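Local coordinates for protein bile salt hydrolase/transferase (PDB 2BJF) that hydrolyses the amide bond of glycine- and taurine-conjugated bile salts, freeing the bile acid from its amino acid, and also acts as a bile acid amine N-acyltransferase, at residues M261-T266 / S273-Y278; Y294-I299 / K321-N326; N99-N104 / N127-P132. All blocks are in the same frame, centred on the assembly; numbering follows the deposited sequence. Where two conformers were deposited one is given.

Contact 1 (M261-T266 / S273-Y278); sequences MVRGST and SDLTQY
Two groups grip Thr276 OG1. The backbone N of Met261 donates to it at 2.8 Å, and the carboxylate of Asp21, on strand 14-22, is its other partner. The hydroxyl stands beside the Thr276 backbone N (chi1 -64°), and that N in turn makes a long, weak bond to Met261 O. At the far end of the contact, Asp274 N donates to Thr266 O at 2.9 Å in a nearly straight bond. Between these ends a water joins the two backbones. It accepts from Thr266 N at 3.0 Å. Val262 O and Asp274 O are also within hydrogen-bonding distance of it. Ser273 OG takes a weak bond from Gly264 N, and its stronger partner is Asp243 of the second subunit.

The side chains fill in around this frame. Met261 reaches out extended beyond CG and lays SD against the Asp274 carboxylate, 3.5 Å from OD2. Leu275 puts CD2 3.4 Å from Arg263 CA, and its CD1 lies over one face of the guanidinium, toward the rim. Arg263 NE forms a salt bridge with Glu251 of the second subunit.

Backbone groups, two side-chain hydroxyls and a bridging water thus join the two segments. The bonds run along the start of strand 275-283, and the Asp274 side chain lies about 5 Å from bound taurine.

Contact 2 (Y294-I299 / K321-N326); sequences YENNQI and KTLSIN
Asn296 and Ser324 form the tight centre of this contact. Asn296 OD1 accepts from Ser324 N at 3.0 Å, across the contact, and from Gln298 N at 3.2 Å, within its own loop. The two donors come from opposite faces of the amide plane and lie well above it, so neither sits on an in-plane lone pair. The bond to Gln298 N makes an Asx turn. Asn296 swings CG away from its own backbone N (chi1 180°), which brings the amide against the 321-326 backbone. Next to it, Ser324 OG donates to Gln298 OE1 at 2.9 Å, again from above the carbonyl plane. The Gln298 chain is extended, so its amide reaches the serine with the chain at full length.

Glu295 and Lys321 lie side by side and point the same way. The root of this pair is close, with Glu295 CB 3.2 Å from Lys321 O. Its charged ends are looser, in a long salt bridge of 3.5 Å between Glu295 OE2 and Lys321 NZ. Lys321 is exposed, so solvent probably weakens this pairing. On another side, the Leu323 side chain slants across that of Asn297, with CD1 3.4 Å from Asn297 OD1. That same oxygen accepts from a water at 2.7 Å, and the water also donates to Ser324 O at 2.8 Å.

The 294-299 loop joins strands 288-293 and 300-303, and its Ile299 packs on helix 249-257. The 321-326 segment follows strand 315-318 and runs into short strand 326-327. There Asn326 pairs in parallel with a strand of the second subunit. Tyr294 stacks on His254 of that subunit, which places the contact at the interface with the second subunit.

Contact 3 (N99-N104 / N127-P132); sequences NIPVYN and NIVDIP
Strands 99-101 and 127-129 run in parallel, with Asn99 facing Asn127, Ile100 facing Ile128 and Pro101 facing Val129, and their short axes diverge by 39°. Ile100 uses both its N and its O in the pairing. Its N donates to Asn127 O at 2.8 Å, and its O accepts from Val129 N at 2.9 Å. Val102 N then donates to Val129 O at 3.1 Å, carrying the pairing one step past the end of the strand.

On the face that carries the asparagines, Asn127 ND2 donates to Asn99 OD1 at 3.0 Å. The donor lies in the carbonyl plane of Asn99, yet the two amides stand nearly at right angles, 85° apart. Both bonded atoms have a second partner: Asn99 OD1 also accepts from Ile94 N, and Asn127 ND2 also bonds Ser90 OG. Past the strand end, Pro101 CB meets Ile131 CB at 4.2 Å. On the face of Ile100 and Ile128, Ile128 CG2 is met by Val102 CG2 at 3.7 Å, the two side chains crossing at about a right angle. Ile100 and Ile128 both pack on Phe105 of helix 105-112.

Beyond the strands, Tyr103 turns its ring edge to the second segment. Ile131 O lies near the ring plane, 3.3 Å from Tyr103 CD2. Tyr103 chi1 of 66° puts CG between the backbone N and the carbonyl carbon, and the tyrosine hydroxyl bonds Asn44.

Helices 105-112 and 116-123 connect the two strands, so the unit is a beta-alpha-beta crossover closed by a two-stranded parallel sheet. This separate sheet packs on strand 142-147 of a large antiparallel sheet of this Ntn hydrolase. The Tyr103 side chain lies about 4 Å from bound deoxycholate, which puts the residues just after the first strand beside the bound bile acid.

Overall arrangement
From the N terminus, contact 3 comes first. It closes the helical excursion between residues 104 and 127. Contact 1 follows, closing a short turn that leads from the loop after helix 249-257 into strand 275-283. Contact 2 is last. It closes the excursion that holds strands 300-303 and 315-318, bringing the C-terminal tail back to the loop before strand 300-303. The three run in series, with no nesting or crossing. Contacts 1 and 2 are neighbours: Tyr294 bonds both Gln277 O and Arg263 N, and both contacts meet the second subunit. Contact 3 lies apart, its centre about 29 Å from that of contact 1, near deoxycholate, whereas contact 1 adjoins taurine.

Contact 1 (M261-T266 / S273-Y278)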
# COMPACT_ATOMS: atom_id res chain seq x y z
N MET A 261 -18.21 -0.90 7.08
CA MET A 261 -18.33 0.29 6.24
C MET A 261 -18.96 1.44 7.02
O MET A 261 -19.87 1.23 7.82
CB MET A 261 -19.13 -0.00 4.98
CG MET A 261 -18.44 -0.96 4.02
SD MET A 261 -19.48 -1.37 2.61
CE MET A 261 -18.49 -2.66 1.85
N VAL A 262 -18.47 2.65 6.75
CA VAL A 262 -18.86 3.87 7.47
C VAL A 262 -19.55 4.83 6.51
O VAL A 262 -19.09 5.04 5.38
CB VAL A 262 -17.62 4.56 8.10
CG1 VAL A 262 -18.02 5.77 8.93
CG2 VAL A 262 -16.83 3.58 8.96
N ARG A 263 -20.67 5.42 6.95
CA ARG A 263 -21.47 6.32 6.12
C ARG A 263 -20.65 7.41 5.43
O ARG A 263 -19.89 8.13 6.08
CB ARG A 263 -22.60 6.96 6.93
CG ARG A 263 -23.72 7.55 6.07
CD ARG A 263 -24.77 8.27 6.91
NE ARG A 263 -25.46 7.39 7.85
CZ ARG A 263 -26.53 6.65 7.56
NH1 ARG A 263 -27.06 6.67 6.34
NH2 ARG A 263 -27.07 5.89 8.50
N GLY A 264 -20.81 7.51 4.11
CA GLY A 264 -20.20 8.58 3.33
C GLY A 264 -19.00 8.21 2.48
O GLY A 264 -18.76 8.82 1.44
N SER A 265 -18.23 7.21 2.92
CA SER A 265 -16.94 6.89 2.30
C SER A 265 -16.94 5.74 1.30
O SER A 265 -15.99 5.58 0.53
CB SER A 265 -15.86 6.66 3.37
OG SER A 265 -16.33 5.82 4.41
N THR A 266 -18.00 4.93 1.32
CA THR A 266 -18.19 3.88 0.31
C THR A 266 -19.45 4.18 -0.48
O THR A 266 -20.54 3.68 -0.18
CB THR A 266 -18.23 2.46 0.95
OG1 THR A 266 -17.06 2.27 1.76
CG2 THR A 266 -18.27 1.38 -0.12
N SER A 273 -24.76 5.66 0.20
CA SER A 273 -23.73 5.17 1.12
C SER A 273 -23.94 3.70 1.46
O SER A 273 -24.98 3.31 2.01
CB SER A 273 -23.68 6.02 2.39
OG SER A 273 -23.16 7.30 2.12
N ASP A 274 -22.95 2.88 1.13
CA ASP A 274 -22.91 1.48 1.52
C ASP A 274 -22.50 1.41 2.99
O ASP A 274 -21.48 1.99 3.38
CB ASP A 274 -21.92 0.72 0.64
CG ASP A 274 -22.21 -0.77 0.55
OD1 ASP A 274 -23.14 -1.26 1.22
OD2 ASP A 274 -21.49 -1.46 -0.21
N LEU A 275 -23.30 0.72 3.80
CA LEU A 275 -23.08 0.65 5.24
C LEU A 275 -23.04 -0.79 5.73
O LEU A 275 -23.67 -1.66 5.14
CB LEU A 275 -24.21 1.36 6.00
CG LEU A 275 -24.78 2.71 5.57
CD1 LEU A 275 -25.90 3.14 6.51
CD2 LEU A 275 -23.70 3.77 5.51
N THR A 276 -22.32 -1.03 6.83
CA THR A 276 -22.52 -2.24 7.61
C THR A 276 -23.81 -2.02 8.39
O THR A 276 -23.81 -1.40 9.47
CB THR A 276 -21.33 -2.55 8.53
OG1 THR A 276 -20.17 -2.81 7.73
CG2 THR A 276 -21.61 -3.78 9.40
N GLN A 277 -24.92 -2.52 7.84
CA GLN A 277 -26.25 -2.30 8.40
C GLN A 277 -26.42 -3.00 9.74
O GLN A 277 -27.00 -2.44 10.67
CB GLN A 277 -27.33 -2.77 7.42
CG GLN A 277 -27.35 -2.02 6.09
CD GLN A 277 -28.01 -0.65 6.15
OE1 GLN A 277 -27.90 0.14 5.21
NE2 GLN A 277 -28.71 -0.36 7.24
N TYR A 278 -25.91 -4.23 9.84
CA TYR A 278 -25.92 -4.99 11.09
C TYR A 278 -24.74 -5.95 11.19
O TYR A 278 -24.10 -6.29 10.19
CB TYR A 278 -27.26 -5.71 11.32
CG TYR A 278 -27.55 -6.91 10.43
CD1 TYR A 278 -27.03 -8.17 10.74
CD2 TYR A 278 -28.38 -6.80 9.32
CE1 TYR A 278 -27.30 -9.28 9.94
CE2 TYR A 278 -28.66 -7.90 8.52
CZ TYR A 278 -28.12 -9.13 8.83
OH TYR A 278 -28.40 -10.22 8.04
O HOH W 1 -20.45 4.65 2.97

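Contact 2 (Y294-I299 / K321-N326)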
# COMPACT_ATOMS: atom_id res chain seq x y z
N TYR A 294 -26.33 -0.59 12.65
CA TYR A 294 -25.65 0.68 12.41
C TYR A 294 -26.19 1.77 13.33
O TYR A 294 -25.43 2.58 13.86
CB TYR A 294 -25.79 1.10 10.94
CG TYR A 294 -24.79 2.16 10.54
CD1 TYR A 294 -23.56 1.81 9.99
CD2 TYR A 294 -25.06 3.52 10.74
CE1 TYR A 294 -22.62 2.77 9.63
CE2 TYR A 294 -24.12 4.49 10.39
CZ TYR A 294 -22.91 4.11 9.84
OH TYR A 294 -21.98 5.06 9.49
N GLU A 295 -27.51 1.77 13.53
CA GLU A 295 -28.20 2.77 14.33
C GLU A 295 -28.06 2.52 15.83
O GLU A 295 -27.92 3.47 16.61
CB GLU A 295 -29.68 2.83 13.94
CG GLU A 295 -29.95 3.31 12.52
CD GLU A 295 -29.99 2.19 11.48
OE1 GLU A 295 -29.57 1.04 11.77
OE2 GLU A 295 -30.44 2.46 10.35
N ASN A 296 -28.12 1.25 16.23
CA ASN A 296 -28.03 0.87 17.64
C ASN A 296 -26.94 -0.17 17.88
O ASN A 296 -27.10 -1.34 17.53
CB ASN A 296 -29.38 0.35 18.14
CG ASN A 296 -29.35 -0.07 19.61
OD1 ASN A 296 -28.48 0.35 20.37
ND2 ASN A 296 -30.31 -0.89 20.01
N ASN A 297 -25.85 0.26 18.51
CA ASN A 297 -24.71 -0.62 18.72
C ASN A 297 -24.82 -1.57 19.92
O ASN A 297 -23.97 -2.47 20.06
CB ASN A 297 -23.40 0.18 18.78
CG ASN A 297 -23.33 1.12 19.97
OD1 ASN A 297 -24.34 1.61 20.46
ND2 ASN A 297 -22.11 1.39 20.43
N GLN A 298 -25.84 -1.41 20.76
CA GLN A 298 -26.05 -2.39 21.83
C GLN A 298 -26.43 -3.74 21.24
O GLN A 298 -27.29 -3.84 20.36
CB GLN A 298 -27.10 -1.95 22.86
CG GLN A 298 -27.12 -2.91 24.06
CD GLN A 298 -28.24 -2.69 25.06
OE1 GLN A 298 -29.34 -2.26 24.71
NE2 GLN A 298 -27.97 -3.02 26.31
N ILE A 299 -25.76 -4.78 21.73
CA ILE A 299 -26.01 -6.15 21.30
C ILE A 299 -27.34 -6.65 21.85
O ILE A 299 -27.61 -6.56 23.05
CB ILE A 299 -24.84 -7.08 21.72
CG1 ILE A 299 -23.56 -6.70 20.96
CG2 ILE A 299 -25.20 -8.56 21.49
CD1 ILE A 299 -22.28 -7.23 21.59
N LYS A 321 -33.27 -0.73 15.50
CA LYS A 321 -32.47 0.39 14.99
C LYS A 321 -32.70 1.68 15.77
O LYS A 321 -32.66 2.79 15.22
CB LYS A 321 -32.70 0.58 13.48
CG LYS A 321 -34.15 0.73 13.04
CD LYS A 321 -34.28 0.73 11.52
CE LYS A 321 -33.79 2.04 10.91
NZ LYS A 321 -33.76 1.99 9.42
N THR A 322 -32.94 1.53 17.07
CA THR A 322 -33.10 2.67 17.97
C THR A 322 -32.01 2.61 19.03
O THR A 322 -31.97 1.69 19.84
CB THR A 322 -34.50 2.68 18.64
OG1 THR A 322 -35.51 2.60 17.62
CG2 THR A 322 -34.71 3.95 19.45
N LEU A 323 -31.11 3.60 19.00
CA LEU A 323 -29.93 3.61 19.88
C LEU A 323 -30.31 3.47 21.35
O LEU A 323 -31.13 4.23 21.87
CB LEU A 323 -29.08 4.86 19.64
CG LEU A 323 -27.76 5.02 20.40
CD1 LEU A 323 -26.79 3.88 20.10
CD2 LEU A 323 -27.12 6.36 20.09
N SER A 324 -29.70 2.48 22.01
CA SER A 324 -29.94 2.22 23.42
C SER A 324 -28.77 2.69 24.27
O SER A 324 -27.67 2.12 24.21
CB SER A 324 -30.22 0.73 23.65
OG SER A 324 -30.41 0.45 25.03
N ILE A 325 -29.01 3.73 25.06
CA ILE A 325 -27.98 4.34 25.90
C ILE A 325 -28.26 4.04 27.37
O ILE A 325 -29.41 4.09 27.81
CB ILE A 325 -27.92 5.88 25.67
CG1 ILE A 325 -27.50 6.19 24.22
CG2 ILE A 325 -26.95 6.55 26.66
CD1 ILE A 325 -27.71 7.64 23.80
N ASN A 326 -27.21 3.71 28.11
CA ASN A 326 -27.30 3.57 29.56
C ASN A 326 -27.05 4.91 30.23
O ASN A 326 -25.91 5.39 30.27
CB ASN A 326 -26.33 2.51 30.07
CG ASN A 326 -26.34 2.39 31.59
OD1 ASN A 326 -27.39 2.36 32.22
ND2 ASN A 326 -25.15 2.31 32.18
O HOH W 2 -25.19 1.82 23.03

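Contact 3 (N99-N104 / N127-P132)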
# COMPACT_ATOMS: atom_id res chain seq x y z
N ASN A 99 -31.88 -29.67 -7.30
CA ASN A 99 -32.01 -28.28 -7.72
C ASN A 99 -32.58 -27.39 -6.61
O ASN A 99 -33.68 -27.63 -6.11
CB ASN A 99 -32.85 -28.17 -8.99
CG ASN A 99 -32.19 -28.82 -10.18
OD1 ASN A 99 -31.22 -28.29 -10.74
ND2 ASN A 99 -32.70 -29.98 -10.59
N ILE A 100 -31.80 -26.38 -6.23
CA ILE A 100 -32.16 -25.48 -5.14
C ILE A 100 -32.23 -24.04 -5.66
O ILE A 100 -31.23 -23.52 -6.17
CB ILE A 100 -31.13 -25.55 -3.99
CG1 ILE A 100 -30.81 -27.00 -3.62
CG2 ILE A 100 -31.63 -24.78 -2.77
CD1 ILE A 100 -29.39 -27.22 -3.14
N PRO A 101 -33.40 -23.39 -5.55
CA PRO A 101 -33.52 -21.99 -5.94
C PRO A 101 -32.63 -21.10 -5.08
O PRO A 101 -32.47 -21.37 -3.88
CB PRO A 101 -35.00 -21.67 -5.68
CG PRO A 101 -35.68 -23.00 -5.68
CD PRO A 101 -34.69 -23.93 -5.08
N VAL A 102 -32.05 -20.06 -5.68
CA VAL A 102 -31.10 -19.18 -4.99
C VAL A 102 -31.66 -18.64 -3.67
O VAL A 102 -30.99 -18.71 -2.64
CB VAL A 102 -30.65 -17.99 -5.89
CG1 VAL A 102 -29.56 -17.18 -5.21
CG2 VAL A 102 -30.17 -18.49 -7.25
N TYR A 103 -32.88 -18.11 -3.71
CA TYR A 103 -33.53 -17.52 -2.54
C TYR A 103 -33.76 -18.51 -1.40
O TYR A 103 -33.91 -18.11 -0.24
CB TYR A 103 -34.87 -16.87 -2.93
CG TYR A 103 -35.93 -17.85 -3.39
CD1 TYR A 103 -36.73 -18.53 -2.47
CD2 TYR A 103 -36.12 -18.11 -4.75
CE1 TYR A 103 -37.69 -19.44 -2.89
CE2 TYR A 103 -37.09 -19.02 -5.18
CZ TYR A 103 -37.87 -19.68 -4.24
OH TYR A 103 -38.83 -20.58 -4.65
N ASN A 104 -33.78 -19.80 -1.73
CA ASN A 104 -34.12 -20.85 -0.76
C ASN A 104 -32.92 -21.64 -0.23
O ASN A 104 -33.08 -22.48 0.66
CB ASN A 104 -35.17 -21.80 -1.35
CG ASN A 104 -35.95 -22.55 -0.28
OD1 ASN A 104 -36.43 -21.95 0.69
ND2 ASN A 104 -36.10 -23.86 -0.46
N ASN A 127 -27.34 -28.36 -7.39
CA ASN A 127 -27.27 -27.29 -8.38
C ASN A 127 -28.14 -26.12 -7.93
O ASN A 127 -29.29 -26.32 -7.53
CB ASN A 127 -27.73 -27.78 -9.75
CG ASN A 127 -27.80 -26.67 -10.78
OD1 ASN A 127 -26.78 -26.13 -11.20
ND2 ASN A 127 -29.02 -26.32 -11.19
N ILE A 128 -27.60 -24.91 -8.00
CA ILE A 128 -28.35 -23.72 -7.61
C ILE A 128 -28.96 -23.06 -8.84
O ILE A 128 -28.25 -22.70 -9.79
CB ILE A 128 -27.48 -22.75 -6.77
CG1 ILE A 128 -26.96 -23.48 -5.52
CG2 ILE A 128 -28.30 -21.52 -6.36
CD1 ILE A 128 -25.86 -22.76 -4.77
N VAL A 129 -30.28 -22.91 -8.82
CA VAL A 129 -31.05 -22.45 -9.98
C VAL A 129 -31.66 -21.06 -9.77
O VAL A 129 -32.17 -20.76 -8.69
CB VAL A 129 -32.13 -23.50 -10.40
CG1 VAL A 129 -33.06 -23.85 -9.24
CG2 VAL A 129 -32.92 -23.03 -11.62
N ASP A 130 -31.59 -20.22 -10.80
CA ASP A 130 -32.08 -18.84 -10.73
C ASP A 130 -33.60 -18.76 -10.94
O ASP A 130 -34.07 -18.16 -11.91
CB ASP A 130 -31.33 -17.96 -11.74
CG ASP A 130 -31.44 -16.47 -11.44
OD1 ASP A 130 -32.03 -16.10 -10.40
OD2 ASP A 130 -30.93 -15.67 -12.25
N ILE A 131 -34.35 -19.37 -10.02
CA ILE A 131 -35.81 -19.28 -10.01
C ILE A 131 -36.21 -18.07 -9.16
O ILE A 131 -35.79 -17.97 -8.00
CB ILE A 131 -36.47 -20.57 -9.45
CG1 ILE A 131 -36.08 -21.81 -10.28
CG2 ILE A 131 -37.99 -20.43 -9.34
CD1 ILE A 131 -36.48 -21.77 -11.75
N PRO A 132 -37.01 -17.15 -9.72
CA PRO A 132 -37.47 -15.99 -8.96
C PRO A 132 -38.36 -16.38 -7.78
O PRO A 132 -39.17 -17.31 -7.89
CB PRO A 132 -38.26 -15.17 -9.98
CG PRO A 132 -38.64 -16.14 -11.05
CD PRO A 132 -37.51 -17.12 -11.11